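Local coordinates for protein PT26-6P (Thermococcus sp., PDB 2WB7) that is of unknown function but, encoded by a mobile extrachromosomal element of Euryarchaea, joins two immunoglobulin-like domains to a helical domain in one long chain, at residues A3-D8 against Q394-L399; D8-V13 against S517-E522; I240-S245 against H484-D489; N420-K425 against D453-A458. All coordinates share one frame; numbering follows the deposited sequence.

Interaction 1. Residues A3-D8 against Q394-L399; sequences ATINDD and QDVKNL
Ile5 overlaps the aliphatic root of Lys397: its CD1 methyl lies 3.7 Å from both Lys397 CB and Lys397 CG. The extended chi2 of Ile5 (-177°) carries CD1 out from the backbone, so that it reaches the helix although the CA-CB bond of Ile5 is not aimed at it. One carbon further back, Ile5 CG1 rests 4.0 Å from Val396 CG1, the two side chains passing in opposite directions. Val396 CG1 also meets the hydroxyl of Thr4, with Thr4 OG1 3.9 Å away. That approach is of oxygen to methyl, and hence a van der Waals contact. A single branch of Val396 therefore serves two consecutive residues of the N-terminal arm, consistent with the Ile5 and Val396 CA atoms being the closest pair at 6.5 Å. The remainder of Lys397 bends away at chi3 and chi4, and its NZ makes a long, weak ion pair with Asp401. Residues 3-6 have helical backbone angles without the regular bonds; a weak bond joins Asp7 N to Ala3 O (3.0 Å). The contact covers 157 Å² in all. Beyond it, Thr4 packs on Leu475 and Asn479 of helix 471-499 and on Ile400, while Asp7 forms salt bridges with Lys482 and Lys483. Taken together, these neighbours place 3-8 as an irregular N-terminal arm laid over helices 393-404 and 471-499 of the C-terminal helical domain, a docking of a coil onto the outside of a helical bundle.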
loop_
_atom_site.group_PDB
_atom_site.type_symbol
_atom_site.label_atom_id
_atom_site.label_comp_id
_atom_site.label_asym_id
_atom_site.label_seq_id
_atom_site.Cartn_x
_atom_site.Cartn_y
_atom_site.Cartn_z
ATOM N N ALA A 3 5.873 -30.875 -14.128
ATOM C CA ALA A 3 6.470 -30.176 -13.009
ATOM C C ALA A 3 7.976 -30.152 -13.181
ATOM O O ALA A 3 8.653 -29.196 -12.831
ATOM C CB ALA A 3 6.121 -30.884 -11.712
ATOM N N THR A 4 8.500 -31.223 -13.735
ATOM C CA THR A 4 9.908 -31.469 -13.639
ATOM C C THR A 4 10.732 -30.669 -14.650
ATOM O O THR A 4 11.773 -30.104 -14.309
ATOM C CB THR A 4 10.163 -32.975 -13.706
ATOM O OG1 THR A 4 11.559 -33.234 -13.553
ATOM C CG2 THR A 4 9.636 -33.556 -15.033
ATOM N N ILE A 5 10.264 -30.578 -15.887
ATOM C CA ILE A 5 10.972 -29.777 -16.889
ATOM C C ILE A 5 10.527 -28.313 -16.937
ATOM O O ILE A 5 11.357 -27.418 -17.058
ATOM C CB ILE A 5 10.831 -30.399 -18.284
ATOM C CG1 ILE A 5 11.449 -31.792 -18.277
ATOM C CG2 ILE A 5 11.469 -29.508 -19.357
ATOM C CD1 ILE A 5 11.419 -32.449 -19.614
ATOM N N ASN A 6 9.217 -28.092 -16.832
ATOM C CA ASN A 6 8.609 -26.765 -16.948
ATOM C C ASN A 6 8.361 -26.053 -15.633
ATOM O O ASN A 6 8.175 -24.840 -15.602
ATOM C CB ASN A 6 7.277 -26.876 -17.676
ATOM C CG ASN A 6 7.439 -26.818 -19.168
ATOM O OD1 ASN A 6 8.279 -27.520 -19.749
ATOM N ND2 ASN A 6 6.643 -25.966 -19.811
ATOM N N ASP A 7 8.313 -26.817 -14.551
ATOM C CA ASP A 7 8.005 -26.257 -13.252
ATOM C C ASP A 7 6.604 -25.647 -13.226
ATOM O O ASP A 7 6.382 -24.607 -12.629
ATOM C CB ASP A 7 9.069 -25.239 -12.879
ATOM C CG ASP A 7 10.469 -25.768 -13.114
ATOM O OD1 ASP A 7 10.912 -26.660 -12.359
ATOM O OD2 ASP A 7 11.127 -25.301 -14.064
ATOM N N ASP A 8 5.654 -26.323 -13.865
ATOM C CA ASP A 8 4.248 -25.949 -13.789
ATOM C C ASP A 8 3.663 -26.197 -12.403
ATOM O O ASP A 8 2.499 -25.916 -12.158
ATOM C CB ASP A 8 3.439 -26.722 -14.823
ATOM C CG ASP A 8 3.691 -26.235 -16.240
ATOM O OD1 ASP A 8 3.583 -25.004 -16.453
ATOM O OD2 ASP A 8 3.989 -27.071 -17.140
ATOM N N GLN A 394 17.032 -28.655 -20.479
ATOM C CA GLN A 394 17.493 -29.579 -21.504
ATOM C C GLN A 394 18.092 -30.820 -20.878
ATOM O O GLN A 394 17.759 -31.945 -21.245
ATOM C CB GLN A 394 18.526 -28.926 -22.434
ATOM C CG GLN A 394 18.776 -29.705 -23.741
ATOM C CD GLN A 394 17.477 -30.149 -24.419
ATOM O OE1 GLN A 394 16.669 -29.320 -24.854
ATOM N NE2 GLN A 394 17.267 -31.461 -24.497
ATOM N N ASP A 395 18.980 -30.602 -19.916
ATOM C CA ASP A 395 19.706 -31.686 -19.255
ATOM C C ASP A 395 18.758 -32.547 -18.446
ATOM O O ASP A 395 18.907 -33.774 -18.392
ATOM C CB ASP A 395 20.787 -31.128 -18.340
ATOM C CG ASP A 395 21.777 -30.229 -19.076
ATOM O OD1 ASP A 395 21.483 -29.783 -20.203
ATOM O OD2 ASP A 395 22.860 -29.955 -18.526
ATOM N N VAL A 396 17.773 -31.914 -17.823
ATOM C CA VAL A 396 16.753 -32.682 -17.132
ATOM C C VAL A 396 15.959 -33.538 -18.107
ATOM O O VAL A 396 15.585 -34.672 -17.798
ATOM C CB VAL A 396 15.790 -31.794 -16.341
ATOM C CG1 VAL A 396 14.594 -32.611 -15.878
ATOM C CG2 VAL A 396 16.507 -31.185 -15.145
ATOM N N LYS A 397 15.708 -32.987 -19.290
ATOM C CA LYS A 397 14.991 -33.717 -20.312
ATOM C C LYS A 397 15.830 -34.877 -20.830
ATOM O O LYS A 397 15.303 -35.985 -20.970
ATOM C CB LYS A 397 14.569 -32.809 -21.459
ATOM C CG LYS A 397 13.613 -33.511 -22.422
ATOM C CD LYS A 397 13.658 -32.915 -23.819
ATOM C CE LYS A 397 13.431 -33.998 -24.879
ATOM N NZ LYS A 397 14.179 -33.683 -26.141
ATOM N N ASN A 398 17.120 -34.643 -21.110
ATOM C CA ASN A 398 18.014 -35.733 -21.510
ATOM C C ASN A 398 17.974 -36.857 -20.487
ATOM O O ASN A 398 17.842 -38.034 -20.831
ATOM C CB ASN A 398 19.470 -35.282 -21.639
ATOM C CG ASN A 398 19.650 -34.070 -22.532
ATOM O OD1 ASN A 398 19.029 -33.933 -23.595
ATOM N ND2 ASN A 398 20.540 -33.184 -22.108
ATOM N N LEU A 399 18.113 -36.476 -19.219
ATOM C CA LEU A 399 18.186 -37.425 -18.126
ATOM C C LEU A 399 16.952 -38.321 -18.136
ATOM O O LEU A 399 17.060 -39.543 -18.084
ATOM C CB LEU A 399 18.304 -36.666 -16.809
ATOM C CG LEU A 399 19.112 -37.241 -15.643
ATOM C CD1 LEU A 399 20.362 -37.950 -16.106
ATOM C CD2 LEU A 399 19.464 -36.115 -14.674
#

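Interaction 2. Residues D8-V13 against S517-E522; sequences DDIDDV and SNLAKE
The N-terminal arm meets the chain's last helix, 503-523, where Leu519 projects toward Asp9 and Ile10. Leu519 does the touching with its CD2 methyl, which sits 3.9 Å from the backbone Asp9 O and 3.9 Å from the carboxylate Asp9 OD1. The same methyl reaches Ile10, with Leu519 CD2 4.2 Å from Ile10 CG1 and 4.1 Å from Ile10 CA. Leu519 has CG opposite its backbone N (chi1 -179°), which sends both methyls outward from the helix. The other methyl, CD1, also approaches the carboxylate, at 4.1 Å from Asp9 OD1. The two ends of the polypeptide thus come together on the helical domain, an irregular strip of arm against one face of a regular helix. The Asp9 carboxylate finds its polar partners elsewhere: OD2 forms a salt bridge with Lys483 of helix 471-499, and OD1 a weak hydrogen bond with Tyr523. Cutting Leu519 back to an alanine would remove both methyls and is likely to open a gap beside Ile10 and leave the Asp9 backbone without its apolar cover. Further along the arm, Asp12 OD1 binds both Lys512 and Tyr516, tying a second point of the loop to helix 503-523.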
loop_
_atom_site.group_PDB
_atom_site.type_symbol
_atom_site.label_atom_id
_atom_site.label_comp_id
_atom_site.label_asym_id
_atom_site.label_seq_id
_atom_site.Cartn_x
_atom_site.Cartn_y
_atom_site.Cartn_z
ATOM N N ASP A 8 5.654 -26.323 -13.865
ATOM C CA ASP A 8 4.248 -25.949 -13.789
ATOM C C ASP A 8 3.663 -26.197 -12.403
ATOM O O ASP A 8 2.499 -25.916 -12.158
ATOM C CB ASP A 8 3.439 -26.722 -14.823
ATOM C CG ASP A 8 3.691 -26.235 -16.240
ATOM O OD1 ASP A 8 3.583 -25.004 -16.453
ATOM O OD2 ASP A 8 3.989 -27.071 -17.140
ATOM N N ASP A 9 4.460 -26.734 -11.493
ATOM C CA ASP A 9 3.973 -26.946 -10.136
ATOM C C ASP A 9 4.295 -25.757 -9.246
ATOM O O ASP A 9 3.831 -25.680 -8.111
ATOM C CB ASP A 9 4.520 -28.248 -9.531
ATOM C CG ASP A 9 6.052 -28.314 -9.518
ATOM O OD1 ASP A 9 6.596 -28.873 -8.554
ATOM O OD2 ASP A 9 6.720 -27.842 -10.465
ATOM N N ILE A 10 5.088 -24.826 -9.761
ATOM C CA ILE A 10 5.421 -23.629 -8.999
ATOM C C ILE A 10 4.216 -22.694 -8.963
ATOM O O ILE A 10 3.685 -22.287 -10.000
ATOM C CB ILE A 10 6.643 -22.892 -9.577
ATOM C CG1 ILE A 10 7.863 -23.815 -9.546
ATOM C CG2 ILE A 10 6.891 -21.599 -8.816
ATOM C CD1 ILE A 10 9.127 -23.214 -10.096
ATOM N N ASP A 11 3.787 -22.355 -7.758
ATOM C CA ASP A 11 2.583 -21.569 -7.604
ATOM C C ASP A 11 2.666 -20.227 -8.310
ATOM O O ASP A 11 1.677 -19.717 -8.817
ATOM C CB ASP A 11 2.268 -21.392 -6.133
ATOM C CG ASP A 11 0.845 -21.701 -5.849
ATOM O OD1 ASP A 11 0.019 -20.785 -6.043
ATOM O OD2 ASP A 11 0.544 -22.872 -5.501
ATOM N N ASP A 12 3.857 -19.655 -8.342
ATOM C CA ASP A 12 4.061 -18.402 -9.034
ATOM C C ASP A 12 3.788 -18.582 -10.516
ATOM O O ASP A 12 3.224 -17.709 -11.147
ATOM C CB ASP A 12 5.483 -17.903 -8.818
ATOM C CG ASP A 12 5.805 -17.674 -7.357
ATOM O OD1 ASP A 12 6.904 -18.085 -6.914
ATOM O OD2 ASP A 12 4.959 -17.074 -6.652
ATOM N N VAL A 13 4.165 -19.731 -11.060
ATOM C CA VAL A 13 3.987 -19.983 -12.480
ATOM C C VAL A 13 2.503 -20.094 -12.804
ATOM O O VAL A 13 2.067 -19.668 -13.870
ATOM C CB VAL A 13 4.751 -21.260 -12.946
ATOM C CG1 VAL A 13 4.439 -21.588 -14.396
ATOM C CG2 VAL A 13 6.252 -21.083 -12.757
ATOM N N SER A 517 12.021 -24.531 -1.076
ATOM C CA SER A 517 12.488 -25.635 -0.290
ATOM C C SER A 517 11.309 -26.495 0.154
ATOM O O SER A 517 11.354 -27.717 0.038
ATOM C CB SER A 517 13.292 -25.139 0.901
ATOM O OG SER A 517 13.655 -26.226 1.726
ATOM N N ASN A 518 10.233 -25.869 0.618
ATOM C CA ASN A 518 9.071 -26.640 1.023
ATOM C C ASN A 518 8.395 -27.344 -0.143
ATOM O O ASN A 518 7.848 -28.434 0.008
ATOM C CB ASN A 518 8.062 -25.789 1.804
ATOM C CG ASN A 518 8.632 -25.265 3.114
ATOM O OD1 ASN A 518 8.084 -24.344 3.714
ATOM N ND2 ASN A 518 9.738 -25.839 3.554
ATOM N N LEU A 519 8.414 -26.720 -1.311
ATOM C CA LEU A 519 7.839 -27.370 -2.474
ATOM C C LEU A 519 8.656 -28.624 -2.756
ATOM O O LEU A 519 8.093 -29.708 -3.024
ATOM C CB LEU A 519 7.840 -26.440 -3.682
ATOM C CG LEU A 519 7.233 -27.010 -4.966
ATOM C CD1 LEU A 519 5.905 -27.643 -4.685
ATOM C CD2 LEU A 519 7.083 -25.936 -5.996
ATOM N N ALA A 520 9.982 -28.486 -2.680
ATOM C CA ALA A 520 10.861 -29.637 -2.875
ATOM C C ALA A 520 10.453 -30.816 -1.997
ATOM O O ALA A 520 10.310 -31.946 -2.477
ATOM C CB ALA A 520 12.310 -29.272 -2.625
ATOM N N LYS A 521 10.264 -30.552 -0.707
ATOM C CA LYS A 521 9.997 -31.616 0.247
ATOM C C LYS A 521 8.676 -32.322 -0.015
ATOM O O LYS A 521 8.448 -33.418 0.485
ATOM C CB LYS A 521 9.998 -31.077 1.666
ATOM C CG LYS A 521 11.263 -30.365 2.052
ATOM C CD LYS A 521 11.189 -29.923 3.490
ATOM C CE LYS A 521 12.407 -29.113 3.874
ATOM N NZ LYS A 521 13.653 -29.937 3.817
ATOM N N GLU A 522 7.797 -31.709 -0.790
ATOM C CA GLU A 522 6.546 -32.385 -1.083
ATOM C C GLU A 522 6.777 -33.581 -1.978
ATOM O O GLU A 522 5.955 -34.490 -2.039
ATOM C CB GLU A 522 5.549 -31.438 -1.722
ATOM C CG GLU A 522 4.920 -30.497 -0.738
ATOM C CD GLU A 522 4.172 -29.412 -1.449
ATOM O OE1 GLU A 522 3.994 -29.533 -2.684
ATOM O OE2 GLU A 522 3.763 -28.432 -0.790
#

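Interaction 3. Residues I240-S245 against H484-D489; sequences IKFLQS and HEMAGD
The Phe242 ring carries the CE methylene of its own neighbour, Lys241, on one face, 3.4 Å above the plane and over the ring centre. The terminal methyl of Met486, modelled as selenomethionine, comes to the same ring obliquely, with Met486 CE 4.4 Å from Phe242 CE1. That methyl also lies against the lysine chain, where Met486 CE is 4.1 Å from Lys241 CG and equally far from Lys241 CD. It therefore rests against two consecutive side chains at once, which are themselves packed on each other. Two torsional features account for this. Lys241 has CG placed between its backbone N and carbonyl carbon (chi1 73°), and bends at chi2 and chi3 turn the chain back over the phenyl ring. Met486 runs extended beyond CG, which delivers CE across the space separating the backbones. Residues 240-243 form one short 3-10 turn, marked by the bond from Leu243 N to Ile240 O (3.1 Å), within the long connection between strands 221-222 and 253-261. The contact therefore docks a piece of the linker between the beta domains onto helix 471-499 of the helical domain. All three touching residues are buried, and their mutual contact is apolar. The ammonium group of Lys241 is served outside it, by salt bridges with Asp393 and Asp7, an environment likely to favour its charged form. On other sides of helix 471-499, Glu485 accepts the backbone N-H groups of Val390 and Met391, and the His484 imidazole is hydrogen-bonded at NE2 to Glu524.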
loop_
_atom_site.group_PDB
_atom_site.type_symbol
_atom_site.label_atom_id
_atom_site.label_comp_id
_atom_site.label_asym_id
_atom_site.label_seq_id
_atom_site.Cartn_x
_atom_site.Cartn_y
_atom_site.Cartn_z
ATOM N N ILE A 240 16.109 -17.879 -12.211
ATOM C CA ILE A 240 16.668 -17.365 -13.465
ATOM C C ILE A 240 16.452 -18.263 -14.680
ATOM O O ILE A 240 16.549 -17.798 -15.818
ATOM C CB ILE A 240 18.184 -17.030 -13.348
ATOM C CG1 ILE A 240 18.986 -18.301 -13.075
ATOM C CG2 ILE A 240 18.404 -15.973 -12.290
ATOM C CD1 ILE A 240 20.472 -18.090 -12.961
ATOM N N LYS A 241 16.183 -19.547 -14.471
ATOM C CA LYS A 241 15.974 -20.412 -15.632
ATOM C C LYS A 241 14.840 -19.897 -16.517
ATOM O O LYS A 241 14.802 -20.191 -17.703
ATOM C CB LYS A 241 15.733 -21.875 -15.249
ATOM C CG LYS A 241 14.388 -22.155 -14.643
ATOM C CD LYS A 241 13.776 -23.394 -15.248
ATOM C CE LYS A 241 12.335 -23.131 -15.623
ATOM N NZ LYS A 241 11.902 -24.007 -16.737
ATOM N N PHE A 242 13.941 -19.101 -15.946
ATOM C CA PHE A 242 12.740 -18.691 -16.664
ATOM C C PHE A 242 13.015 -17.589 -17.663
ATOM O O PHE A 242 12.106 -17.100 -18.303
ATOM C CB PHE A 242 11.626 -18.288 -15.698
ATOM C CG PHE A 242 10.968 -19.453 -15.024
ATOM C CD1 PHE A 242 11.362 -19.853 -13.758
ATOM C CD2 PHE A 242 9.960 -20.160 -15.660
ATOM C CE1 PHE A 242 10.760 -20.925 -13.129
ATOM C CE2 PHE A 242 9.350 -21.254 -15.035
ATOM C CZ PHE A 242 9.752 -21.631 -13.765
ATOM N N LEU A 243 14.280 -17.221 -17.806
ATOM C CA LEU A 243 14.686 -16.231 -18.792
ATOM C C LEU A 243 14.648 -16.805 -20.207
ATOM O O LEU A 243 14.343 -16.088 -21.151
ATOM C CB LEU A 243 16.094 -15.717 -18.489
ATOM C CG LEU A 243 16.235 -14.525 -17.547
ATOM C CD1 LEU A 243 17.705 -14.172 -17.369
ATOM C CD2 LEU A 243 15.434 -13.332 -18.071
ATOM N N GLN A 244 14.973 -18.086 -20.361
ATOM C CA GLN A 244 14.871 -18.739 -21.668
ATOM C C GLN A 244 13.536 -19.474 -21.837
ATOM O O GLN A 244 13.461 -20.485 -22.538
ATOM C CB GLN A 244 16.030 -19.721 -21.907
ATOM C CG GLN A 244 17.425 -19.098 -21.890
ATOM C CD GLN A 244 18.211 -19.449 -20.631
ATOM O OE1 GLN A 244 17.845 -20.372 -19.888
ATOM N NE2 GLN A 244 19.302 -18.718 -20.387
ATOM N N SER A 245 12.484 -18.983 -21.196
ATOM C CA SER A 245 11.192 -19.653 -21.292
ATOM C C SER A 245 10.236 -18.874 -22.171
ATOM O O SER A 245 9.643 -17.889 -21.727
ATOM C CB SER A 245 10.568 -19.863 -19.914
ATOM O OG SER A 245 11.061 -21.047 -19.312
ATOM N N HIS A 484 15.279 -27.557 -4.826
ATOM C CA HIS A 484 16.324 -27.342 -3.827
ATOM C C HIS A 484 17.416 -26.449 -4.402
ATOM O O HIS A 484 17.885 -25.545 -3.718
ATOM C CB HIS A 484 16.931 -28.655 -3.291
ATOM C CG HIS A 484 16.116 -29.317 -2.219
ATOM N ND1 HIS A 484 15.615 -28.634 -1.129
ATOM C CD2 HIS A 484 15.723 -30.605 -2.063
ATOM C CE1 HIS A 484 14.941 -29.468 -0.357
ATOM N NE2 HIS A 484 14.982 -30.667 -0.908
ATOM N N GLU A 485 17.825 -26.678 -5.648
ATOM C CA GLU A 485 18.843 -25.806 -6.233
ATOM C C GLU A 485 18.343 -24.366 -6.362
ATOM O O GLU A 485 19.108 -23.414 -6.177
ATOM C CB GLU A 485 19.350 -26.293 -7.592
ATOM C CG GLU A 485 20.638 -25.575 -7.961
ATOM C CD GLU A 485 20.915 -25.458 -9.470
ATOM O OE1 GLU A 485 20.205 -26.102 -10.269
ATOM O OE2 GLU A 485 21.867 -24.708 -9.836
HETATM N N MSE A 486 17.059 -24.221 -6.685
HETATM C CA MSE A 486 16.428 -22.912 -6.812
HETATM C C MSE A 486 16.400 -22.185 -5.469
HETATM O O MSE A 486 16.690 -20.980 -5.387
HETATM C CB MSE A 486 15.018 -23.083 -7.349
HETATM C CG MSE A 486 14.956 -23.467 -8.828
HETATM SE SE MSE A 486 13.175 -24.158 -9.274
HETATM C CE MSE A 486 13.165 -24.055 -11.217
ATOM N N ALA A 487 16.057 -22.936 -4.418
ATOM C CA ALA A 487 16.064 -22.448 -3.045
ATOM C C ALA A 487 17.459 -21.970 -2.633
ATOM O O ALA A 487 17.634 -20.857 -2.153
ATOM C CB ALA A 487 15.587 -23.533 -2.139
ATOM N N GLY A 488 18.459 -22.807 -2.858
ATOM C CA GLY A 488 19.833 -22.445 -2.579
ATOM C C GLY A 488 20.249 -21.215 -3.347
ATOM O O GLY A 488 20.935 -20.338 -2.805
ATOM N N ASP A 489 19.842 -21.137 -4.612
ATOM C CA ASP A 489 20.134 -19.944 -5.420
ATOM C C ASP A 489 19.554 -18.678 -4.788
ATOM O O ASP A 489 20.196 -17.624 -4.775
ATOM C CB ASP A 489 19.663 -20.114 -6.863
ATOM C CG ASP A 489 20.546 -21.082 -7.645
ATOM O OD1 ASP A 489 21.708 -21.319 -7.220
ATOM O OD2 ASP A 489 20.088 -21.607 -8.687
#

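Interaction 4. Residues N420-K425 against D453-A458; sequences NSLQEK and DEYKAA
Turns at chi3 (86°) and chi4 bring Lys425 CE round to the CE2 and hydroxyl side of the Tyr455 ring, while Tyr455, with CG beside its backbone N, aims that ring at the neighbouring helix. The two side chains cross at about a right angle. Lys425 CB stands over one face of the ring in a CH-pi contact, 4.0 Å from the centroid and 16° off the ring normal. Further out, Lys425 CE lies 3.6 Å from Tyr455 CE2, so the methylene chain touches the ring at two places. Leu422 extends the packing by one helical turn: Leu422 CD2 is 4.3 Å from Tyr455 CD2, approaching obliquely, and Leu422 CD1 is 4.0 Å from Ala458 CB. The buried polar ends both look to helix 471-499. Tyr455 OH is hydrogen-bonded to Asp489 OD1, and Lys425 NZ has salt bridges with Asp489 and Glu485 as well as hydrogen bonds to the carbonyls of Thr387 and Tyr388. Replacing Tyr455 by an alanine would probably leave the Lys425 methylenes without a ring to lie on and take one hydrogen-bond partner from Asp489. The segment axes approach to 9.4 Å and run at 170° to each other. With only a short connection between helices 408-438 and 442-465, this is the geometry of an antiparallel alpha hairpin, here part of the C-terminal helical bundle.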
loop_
_atom_site.group_PDB
_atom_site.type_symbol
_atom_site.label_atom_id
_atom_site.label_comp_id
_atom_site.label_asym_id
_atom_site.label_seq_id
_atom_site.Cartn_x
_atom_site.Cartn_y
_atom_site.Cartn_z
ATOM N N ASN A 420 29.063 -32.540 -9.087
ATOM C CA ASN A 420 30.284 -31.745 -9.034
ATOM C C ASN A 420 29.989 -30.266 -9.112
ATOM O O ASN A 420 30.592 -29.456 -8.415
ATOM C CB ASN A 420 31.237 -32.145 -10.155
ATOM C CG ASN A 420 32.070 -33.356 -9.790
ATOM O OD1 ASN A 420 32.181 -33.714 -8.611
ATOM N ND2 ASN A 420 32.669 -34.001 -10.797
ATOM N N SER A 421 29.049 -29.912 -9.969
ATOM C CA SER A 421 28.675 -28.526 -10.124
ATOM C C SER A 421 28.039 -27.971 -8.854
ATOM O O SER A 421 28.327 -26.850 -8.462
ATOM C CB SER A 421 27.734 -28.386 -11.306
ATOM O OG SER A 421 28.452 -28.488 -12.517
ATOM N N LEU A 422 27.197 -28.764 -8.201
ATOM C CA LEU A 422 26.577 -28.337 -6.951
ATOM C C LEU A 422 27.600 -28.221 -5.824
ATOM O O LEU A 422 27.555 -27.288 -5.011
ATOM C CB LEU A 422 25.450 -29.281 -6.550
ATOM C CG LEU A 422 24.261 -29.217 -7.515
ATOM C CD1 LEU A 422 23.259 -30.308 -7.228
ATOM C CD2 LEU A 422 23.603 -27.851 -7.490
ATOM N N GLN A 423 28.523 -29.173 -5.770
ATOM C CA GLN A 423 29.614 -29.090 -4.822
ATOM C C GLN A 423 30.321 -27.753 -4.997
ATOM O O GLN A 423 30.722 -27.107 -4.022
ATOM C CB GLN A 423 30.581 -30.246 -5.032
ATOM C CG GLN A 423 30.348 -31.411 -4.080
ATOM C CD GLN A 423 30.827 -32.753 -4.640
ATOM O OE1 GLN A 423 31.344 -32.833 -5.767
ATOM N NE2 GLN A 423 30.647 -33.816 -3.855
ATOM N N GLU A 424 30.457 -27.326 -6.245
ATOM C CA GLU A 424 31.107 -26.058 -6.505
ATOM C C GLU A 424 30.276 -24.898 -5.982
ATOM O O GLU A 424 30.796 -24.018 -5.314
ATOM C CB GLU A 424 31.403 -25.887 -7.992
ATOM C CG GLU A 424 31.760 -24.463 -8.383
ATOM C CD GLU A 424 33.012 -23.921 -7.678
ATOM O OE1 GLU A 424 33.459 -22.813 -8.047
ATOM O OE2 GLU A 424 33.545 -24.585 -6.753
ATOM N N LYS A 425 28.984 -24.891 -6.273
ATOM C CA LYS A 425 28.089 -23.865 -5.729
ATOM C C LYS A 425 28.126 -23.841 -4.199
ATOM O O LYS A 425 28.010 -22.788 -3.584
ATOM C CB LYS A 425 26.655 -24.063 -6.247
ATOM C CG LYS A 425 26.467 -23.560 -7.682
ATOM C CD LYS A 425 25.287 -24.200 -8.374
ATOM C CE LYS A 425 23.978 -23.470 -8.092
ATOM N NZ LYS A 425 23.759 -22.370 -9.058
ATOM N N ASP A 453 22.687 -25.784 2.997
ATOM C CA ASP A 453 21.768 -26.892 3.245
ATOM C C ASP A 453 20.867 -27.238 2.043
ATOM O O ASP A 453 20.464 -28.402 1.866
ATOM C CB ASP A 453 20.893 -26.617 4.477
ATOM C CG ASP A 453 21.707 -26.317 5.734
ATOM O OD1 ASP A 453 22.857 -26.796 5.872
ATOM O OD2 ASP A 453 21.175 -25.603 6.608
ATOM N N GLU A 454 20.535 -26.246 1.224
ATOM C CA GLU A 454 19.675 -26.524 0.080
ATOM C C GLU A 454 20.423 -27.312 -0.991
ATOM O O GLU A 454 19.927 -28.347 -1.480
ATOM C CB GLU A 454 19.075 -25.246 -0.491
ATOM C CG GLU A 454 17.999 -24.659 0.395
ATOM C CD GLU A 454 16.878 -25.658 0.712
ATOM O OE1 GLU A 454 16.265 -26.254 -0.205
ATOM O OE2 GLU A 454 16.590 -25.846 1.911
ATOM N N TYR A 455 21.617 -26.823 -1.334
ATOM C CA TYR A 455 22.457 -27.468 -2.326
ATOM C C TYR A 455 22.743 -28.889 -1.889
ATOM O O TYR A 455 22.646 -29.808 -2.689
ATOM C CB TYR A 455 23.755 -26.698 -2.524
ATOM C CG TYR A 455 23.573 -25.354 -3.208
ATOM C CD1 TYR A 455 24.312 -24.239 -2.817
ATOM C CD2 TYR A 455 22.665 -25.198 -4.245
ATOM C CE1 TYR A 455 24.164 -23.016 -3.446
ATOM C CE2 TYR A 455 22.506 -23.969 -4.883
ATOM C CZ TYR A 455 23.256 -22.883 -4.478
ATOM O OH TYR A 455 23.087 -21.671 -5.117
ATOM N N LYS A 456 23.089 -29.061 -0.611
ATOM C CA LYS A 456 23.302 -30.392 -0.014
ATOM C C LYS A 456 22.096 -31.299 -0.223
ATOM O O LYS A 456 22.249 -32.488 -0.523
ATOM C CB LYS A 456 23.582 -30.300 1.493
ATOM C CG LYS A 456 25.028 -29.978 1.934
ATOM C CD LYS A 456 25.267 -30.691 3.275
ATOM C CE LYS A 456 25.969 -29.836 4.323
ATOM N NZ LYS A 456 27.356 -30.339 4.640
ATOM N N ALA A 457 20.896 -30.760 -0.054
ATOM C CA ALA A 457 19.702 -31.583 -0.260
ATOM C C ALA A 457 19.579 -32.002 -1.721
ATOM O O ALA A 457 19.126 -33.113 -2.034
ATOM C CB ALA A 457 18.456 -30.840 0.167
ATOM N N ALA A 458 19.946 -31.093 -2.618
ATOM C CA ALA A 458 19.856 -31.365 -4.031
ATOM C C ALA A 458 20.846 -32.447 -4.409
ATOM O O ALA A 458 20.505 -33.385 -5.130
ATOM C CB ALA A 458 20.117 -30.113 -4.817
#

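How the interactions relate
Interactions 3 and 4 are buried, whereas interactions 1 and 2, which share Asp8, are partly buried and hold successive parts of one N-terminal arm. Interaction 4 joins two helices of the helical domain; interactions 1 and 2 attach an irregular arm to that domain, and interaction 3 a short 3-10 turn. All four direct contacts are mainly van der Waals, so charged groups act around and between them. Asp7 and Lys241 form a salt bridge linking interactions 1 and 3, whose centres are about 12 Å apart. A probable hydrogen bond of Glu454 with His484 joins interactions 3 and 4, and Ser517 ties interaction 2 to Glu454. Helix 471-499 forms one side of interaction 3 and supplies neighbours to the other three.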